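Local coordinates for AbiEi antitoxin C-terminal domain-containing protein (Mycobacterium tuberculosis, PDB 1ZEL) that is of unknown function but probably binds DNA through a winged helix-turn-helix and is related to the AbiEi antitoxins, at residues 230-235 against 260-265; 234-239 against 283-288. All coordinates share one frame; numbering follows the deposited sequence. Where two conformers were deposited one is given.

Contact 1: residues 230-235 against 260-265; sequences AWQRAS and PVTRFT
Arg233 lies across the ring of Phe264 with its aliphatic part and divides its charged end between the strand backbone and the end of helix 183-192. Arg233 CD sits over one face of the Phe264 ring, 3.8 Å from the centroid and offset toward the rim, a CH-pi contact. A bend at chi3 (-76°) lifts the guanidinium away from the face, so that at most a weak cation-pi attraction remains, and brings it to Arg263, whose O accepts from Arg233 NH1 at 3.0 Å with an N-H...O angle of 133°, tilted out of the guanidinium plane. NE and, more weakly, NH2 are taken by Ala191 O and Thr192 O.

On helix 228-240, Gln232 runs alongside Thr262, the two side chains pointing opposite ways, with Gln232 NE2 3.7 Å from CG2 of Thr262. Gln232 NE2 donates to Pro260 O at 3.0 Å, almost head-on to the carbonyl oxygen, and also bonds Tyr281 O. A water donates to both Gln232 OE1 and Pro260 O, which helps fix the turn of the amide. The helix thus meets an outer strand of a small sheet through long polar side chains, whose methylenes pack while their ends satisfy backbone carbonyls.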
loop_
_atom_site.group_PDB
_atom_site.type_symbol
_atom_site.label_atom_id
_atom_site.label_comp_id
_atom_site.label_asym_id
_atom_site.label_seq_id
_atom_site.Cartn_x
_atom_site.Cartn_y
_atom_site.Cartn_z
ATOM N N ALA A 230 12.689 -4.941 -17.144
ATOM C CA ALA A 230 12.002 -3.863 -16.408
ATOM C C ALA A 230 12.106 -2.545 -17.146
ATOM O O ALA A 230 11.125 -1.814 -17.247
ATOM C CB ALA A 230 12.564 -3.728 -14.987
ATOM N N TRP A 231 13.304 -2.267 -17.683
ATOM C CA TRP A 231 13.556 -1.076 -18.467
ATOM C C TRP A 231 12.697 -1.073 -19.720
ATOM O O TRP A 231 12.072 -0.058 -20.055
ATOM C CB TRP A 231 15.035 -1.024 -18.871
ATOM C CG TRP A 231 15.960 -0.673 -17.761
ATOM C CD1 TRP A 231 16.428 -1.505 -16.787
ATOM C CD2 TRP A 231 16.566 0.613 -17.534
ATOM N NE1 TRP A 231 17.298 -0.812 -15.957
ATOM C CE2 TRP A 231 17.397 0.487 -16.395
ATOM C CE3 TRP A 231 16.490 1.854 -18.192
ATOM C CZ2 TRP A 231 18.150 1.567 -15.891
ATOM C CZ3 TRP A 231 17.224 2.933 -17.689
ATOM C CH2 TRP A 231 18.033 2.783 -16.536
ATOM N N GLN A 232 12.651 -2.217 -20.400
ATOM C CA GLN A 232 11.805 -2.365 -21.604
ATOM C C GLN A 232 10.348 -2.086 -21.287
ATOM O O GLN A 232 9.693 -1.281 -21.971
ATOM C CB GLN A 232 11.967 -3.761 -22.221
ATOM C CG GLN A 232 13.367 -4.008 -22.782
ATOM C CD GLN A 232 13.624 -5.475 -23.024
ATOM O OE1 GLN A 232 14.186 -6.147 -22.174
ATOM N NE2 GLN A 232 13.200 -5.984 -24.177
ATOM N N ARG A 233 9.839 -2.755 -20.258
ATOM C CA ARG A 233 8.454 -2.559 -19.855
ATOM C C ARG A 233 8.136 -1.153 -19.368
ATOM O O ARG A 233 7.082 -0.590 -19.723
ATOM C CB ARG A 233 8.017 -3.634 -18.862
ATOM C CG ARG A 233 8.069 -5.011 -19.494
ATOM C CD ARG A 233 7.284 -6.022 -18.722
ATOM N NE ARG A 233 7.990 -6.424 -17.529
ATOM C CZ ARG A 233 8.669 -7.556 -17.390
ATOM N NH1 ARG A 233 8.763 -8.423 -18.391
ATOM N NH2 ARG A 233 9.259 -7.814 -16.231
ATOM N N ALA A 234 9.060 -0.551 -18.620
ATOM C CA ALA A 234 8.833 0.808 -18.105
ATOM C C ALA A 234 8.802 1.800 -19.243
ATOM O O ALA A 234 8.002 2.741 -19.251
ATOM C CB ALA A 234 9.936 1.197 -17.101
ATOM N N SER A 235 9.698 1.597 -20.203
ATOM C CA SER A 235 9.776 2.483 -21.353
ATOM C C SER A 235 8.540 2.361 -22.229
ATOM O O SER A 235 8.024 3.371 -22.736
ATOM C CB SER A 235 11.050 2.240 -22.156
ATOM O OG SER A 235 12.170 2.400 -21.317
ATOM N N PRO A 260 17.215 -8.968 -25.084
ATOM C CA PRO A 260 16.330 -10.103 -25.404
ATOM C C PRO A 260 14.886 -9.638 -25.566
ATOM O O PRO A 260 14.523 -8.593 -25.026
ATOM C CB PRO A 260 16.465 -10.998 -24.162
ATOM C CG PRO A 260 17.875 -10.699 -23.673
ATOM C CD PRO A 260 17.986 -9.211 -23.852
ATOM N N VAL A 261 14.061 -10.396 -26.286
ATOM C CA VAL A 261 12.643 -10.015 -26.398
ATOM C C VAL A 261 11.979 -10.283 -25.046
ATOM O O VAL A 261 12.248 -11.305 -24.423
ATOM C CB VAL A 261 11.891 -10.746 -27.545
ATOM C CG1 VAL A 261 10.392 -10.407 -27.515
ATOM C CG2 VAL A 261 12.483 -10.369 -28.900
ATOM N N THR A 262 11.147 -9.357 -24.577
ATOM C CA THR A 262 10.451 -9.576 -23.316
ATOM C C THR A 262 8.947 -9.562 -23.512
ATOM O O THR A 262 8.453 -8.929 -24.450
ATOM C CB THR A 262 10.851 -8.511 -22.247
ATOM O OG1 THR A 262 10.480 -8.991 -20.948
ATOM C CG2 THR A 262 10.141 -7.185 -22.522
ATOM N N ARG A 263 8.226 -10.287 -22.652
ATOM C CA ARG A 263 6.766 -10.260 -22.669
ATOM C C ARG A 263 6.262 -9.349 -21.563
ATOM O O ARG A 263 6.829 -9.313 -20.474
ATOM C CB ARG A 263 6.190 -11.668 -22.490
ATOM C CG ARG A 263 6.267 -12.556 -23.719
ATOM C CD ARG A 263 5.664 -13.940 -23.422
ATOM N NE ARG A 263 5.759 -14.870 -24.550
ATOM C CZ ARG A 263 6.541 -15.953 -24.584
ATOM N NH1 ARG A 263 7.319 -16.266 -23.551
ATOM N NH2 ARG A 263 6.535 -16.740 -25.654
ATOM N N PHE A 264 5.205 -8.606 -21.860
ATOM C CA PHE A 264 4.529 -7.788 -20.881
ATOM C C PHE A 264 3.276 -8.563 -20.590
ATOM O O PHE A 264 2.358 -8.568 -21.390
ATOM C CB PHE A 264 4.183 -6.391 -21.427
ATOM C CG PHE A 264 4.051 -5.344 -20.341
ATOM C CD1 PHE A 264 4.521 -4.062 -20.528
ATOM C CD2 PHE A 264 3.475 -5.667 -19.110
ATOM C CE1 PHE A 264 4.418 -3.107 -19.505
ATOM C CE2 PHE A 264 3.375 -4.721 -18.090
ATOM C CZ PHE A 264 3.859 -3.448 -18.289
ATOM N N THR A 265 3.269 -9.267 -19.466
ATOM C CA THR A 265 2.208 -10.214 -19.156
ATOM C C THR A 265 2.179 -10.449 -17.642
ATOM O O THR A 265 3.207 -10.343 -16.982
ATOM C CB THR A 265 2.410 -11.576 -19.893
ATOM O OG1 THR A 265 1.241 -12.392 -19.714
ATOM C CG2 THR A 265 3.639 -12.344 -19.355
HETATM O O HOH W 1 14.749 -8.708 -21.920
#

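Contact 2: residues 234-239 against 283-288; sequences ASYLLD and LVDELV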
loop_
_atom_site.group_PDB
_atom_site.type_symbol
_atom_site.label_atom_id
_atom_site.label_comp_id
_atom_site.label_asym_id
_atom_site.label_seq_id
_atom_site.Cartn_x
_atom_site.Cartn_y
_atom_site.Cartn_z
ATOM N N ALA A 234 9.060 -0.551 -18.620
ATOM C CA ALA A 234 8.833 0.808 -18.105
ATOM C C ALA A 234 8.802 1.800 -19.243
ATOM O O ALA A 234 8.002 2.741 -19.251
ATOM C CB ALA A 234 9.936 1.197 -17.101
ATOM N N SER A 235 9.698 1.597 -20.203
ATOM C CA SER A 235 9.776 2.483 -21.353
ATOM C C SER A 235 8.540 2.361 -22.229
ATOM O O SER A 235 8.024 3.371 -22.736
ATOM C CB SER A 235 11.050 2.240 -22.156
ATOM O OG SER A 235 12.170 2.400 -21.317
ATOM N N TYR A 236 8.058 1.129 -22.396
ATOM C CA TYR A 236 6.803 0.875 -23.095
ATOM C C TYR A 236 5.579 1.503 -22.398
ATOM O O TYR A 236 4.635 1.944 -23.061
ATOM C CB TYR A 236 6.585 -0.634 -23.211
ATOM C CG TYR A 236 5.337 -0.997 -23.966
ATOM C CD1 TYR A 236 5.238 -0.762 -25.332
ATOM C CD2 TYR A 236 4.255 -1.593 -23.319
ATOM C CE1 TYR A 236 4.094 -1.102 -26.047
ATOM C CE2 TYR A 236 3.100 -1.930 -24.029
ATOM C CZ TYR A 236 3.026 -1.679 -25.385
ATOM O OH TYR A 236 1.890 -2.024 -26.085
ATOM N N LEU A 237 5.578 1.518 -21.066
ATOM C CA LEU A 237 4.529 2.249 -20.318
ATOM C C LEU A 237 4.560 3.756 -20.623
ATOM O O LEU A 237 3.508 4.383 -20.838
ATOM C CB LEU A 237 4.619 1.957 -18.792
ATOM C CG LEU A 237 4.192 0.525 -18.365
ATOM C CD1 LEU A 237 4.466 0.308 -16.874
ATOM C CD2 LEU A 237 2.716 0.207 -18.675
ATOM N N LEU A 238 5.752 4.341 -20.717
ATOM C CA LEU A 238 5.832 5.746 -21.126
ATOM C C LEU A 238 5.196 5.948 -22.488
ATOM O O LEU A 238 4.441 6.896 -22.678
ATOM C CB LEU A 238 7.264 6.276 -21.125
ATOM C CG LEU A 238 7.973 6.405 -19.768
ATOM C CD1 LEU A 238 9.281 7.170 -19.887
ATOM C CD2 LEU A 238 7.088 7.059 -18.743
ATOM N N ASP A 239 5.527 5.047 -23.420
ATOM C CA ASP A 239 5.017 5.072 -24.788
ATOM C C ASP A 239 3.496 4.980 -24.760
ATOM O O ASP A 239 2.799 5.803 -25.352
ATOM C CB ASP A 239 5.639 3.891 -25.568
ATOM C CG ASP A 239 5.469 4.018 -27.082
ATOM O OD1 ASP A 239 4.339 3.882 -27.546
ATOM O OD2 ASP A 239 6.475 4.260 -27.791
ATOM N N LEU A 283 9.526 -5.781 -27.253
ATOM C CA LEU A 283 8.514 -6.169 -26.305
ATOM C C LEU A 283 7.287 -6.708 -27.003
ATOM O O LEU A 283 6.777 -6.103 -27.957
ATOM C CB LEU A 283 8.150 -4.937 -25.449
ATOM C CG LEU A 283 7.203 -5.097 -24.283
ATOM C CD1 LEU A 283 7.627 -4.147 -23.218
ATOM C CD2 LEU A 283 5.800 -4.805 -24.716
ATOM N N VAL A 284 6.820 -7.850 -26.509
ATOM C CA VAL A 284 5.531 -8.412 -26.899
ATOM C C VAL A 284 4.546 -8.056 -25.765
ATOM O O VAL A 284 4.708 -8.496 -24.628
ATOM C CB VAL A 284 5.616 -9.939 -27.094
ATOM C CG1 VAL A 284 4.232 -10.519 -27.359
ATOM C CG2 VAL A 284 6.562 -10.262 -28.282
ATOM N N ASP A 285 3.561 -7.229 -26.085
ATOM C CA ASP A 285 2.592 -6.777 -25.105
ATOM C C ASP A 285 1.362 -7.685 -25.110
ATOM O O ASP A 285 0.576 -7.657 -26.046
ATOM C CB ASP A 285 2.198 -5.314 -25.380
ATOM C CG ASP A 285 1.176 -4.767 -24.376
ATOM O OD1 ASP A 285 1.040 -5.339 -23.279
ATOM O OD2 ASP A 285 0.498 -3.759 -24.691
ATOM N N GLU A 286 1.209 -8.475 -24.047
ATOM C CA GLU A 286 0.058 -9.361 -23.884
ATOM C C GLU A 286 -0.929 -8.813 -22.865
ATOM O O GLU A 286 -1.948 -9.446 -22.536
ATOM C CB GLU A 286 0.541 -10.748 -23.481
ATOM C CG GLU A 286 1.511 -11.309 -24.489
ATOM C CD GLU A 286 2.058 -12.674 -24.143
ATOM O OE1 GLU A 286 1.802 -13.183 -23.027
ATOM O OE2 GLU A 286 2.751 -13.246 -25.014
ATOM N N LEU A 287 -0.665 -7.595 -22.417
ATOM C CA LEU A 287 -1.376 -7.053 -21.275
ATOM C C LEU A 287 -2.001 -5.679 -21.484
ATOM O O LEU A 287 -3.200 -5.537 -21.353
ATOM C CB LEU A 287 -0.451 -7.032 -20.056
ATOM C CG LEU A 287 -0.912 -6.366 -18.755
ATOM C CD1 LEU A 287 -2.046 -7.143 -18.137
ATOM C CD2 LEU A 287 0.289 -6.349 -17.828
ATOM N N VAL A 288 -1.185 -4.672 -21.761
ATOM C CA VAL A 288 -1.658 -3.300 -21.737
ATOM C C VAL A 288 -2.667 -3.055 -22.868
ATOM O O VAL A 288 -3.847 -2.799 -22.598
ATOM C CB VAL A 288 -0.486 -2.303 -21.736
ATOM C CG1 VAL A 288 -0.975 -0.863 -21.899
ATOM C CG2 VAL A 288 0.308 -2.436 -20.414
#
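Tyr236 donates its phenolic hydroxyl to Asp285, OH to OD2 being 2.6 Å, a short bond that joins helix 228-240 to the end of strand 283-285. The carboxylate stands at the edge of the ring, its plane turned 70° from it, and OD2 is approached on its anti side, 34° out of the carboxylate plane. With CG anti to the backbone N (chi1 -178°), the tyrosine ring reaches away from its helix far enough to make this bond.

The other oxygen of the same carboxylate serves the backbone. Asp285 OD1 accepts from Leu287 N at 3.0 Å, forming an Asx turn, and from Val288 N at 2.8 Å through its syn lone pair; the first donor comes from above the carboxylate plane. Leu287 is the N-cap residue of C-terminal helix 288-296, and OD2 also takes Val289 N, so Asp285 gathers the amides of the N-cap residue and of the first two residues of the helix while holding the tyrosine. These N-H groups would probably stabilise its negative charge.

Apolar contacts accompany the polar pair. Leu283 presents CD2 over the centre of the Tyr236 ring in a CH-pi contact, 3.8 Å from the centroid, while CD1 rests against Tyr236 CB at 3.7 Å. At the start of helix 288-296, Val288 CG2 meets Leu237 CD2 at 4.0 Å, and Val288 CB lies obliquely to the tyrosine ring.

Both contacts begin on helix 228-240. From there the chain runs through helix 244-251 to strand 262-264, where contact 1 closes the shorter loop. It continues through strand 276-278 to strand 283-285, and contact 2 closes a longer loop. Both loops start from the same part of the helix, sharing Ala234 and Ser235, and the longer runs on past the end of the shorter. The strands they reach are parallel neighbours in a three-stranded mixed sheet, joined by probable backbone hydrogen bonds from Phe264 N to Val284 O and from Val284 N to Thr262 O. Together they tie successive turns of one helix to adjacent strands, contact 2 extending to the C-terminal helix.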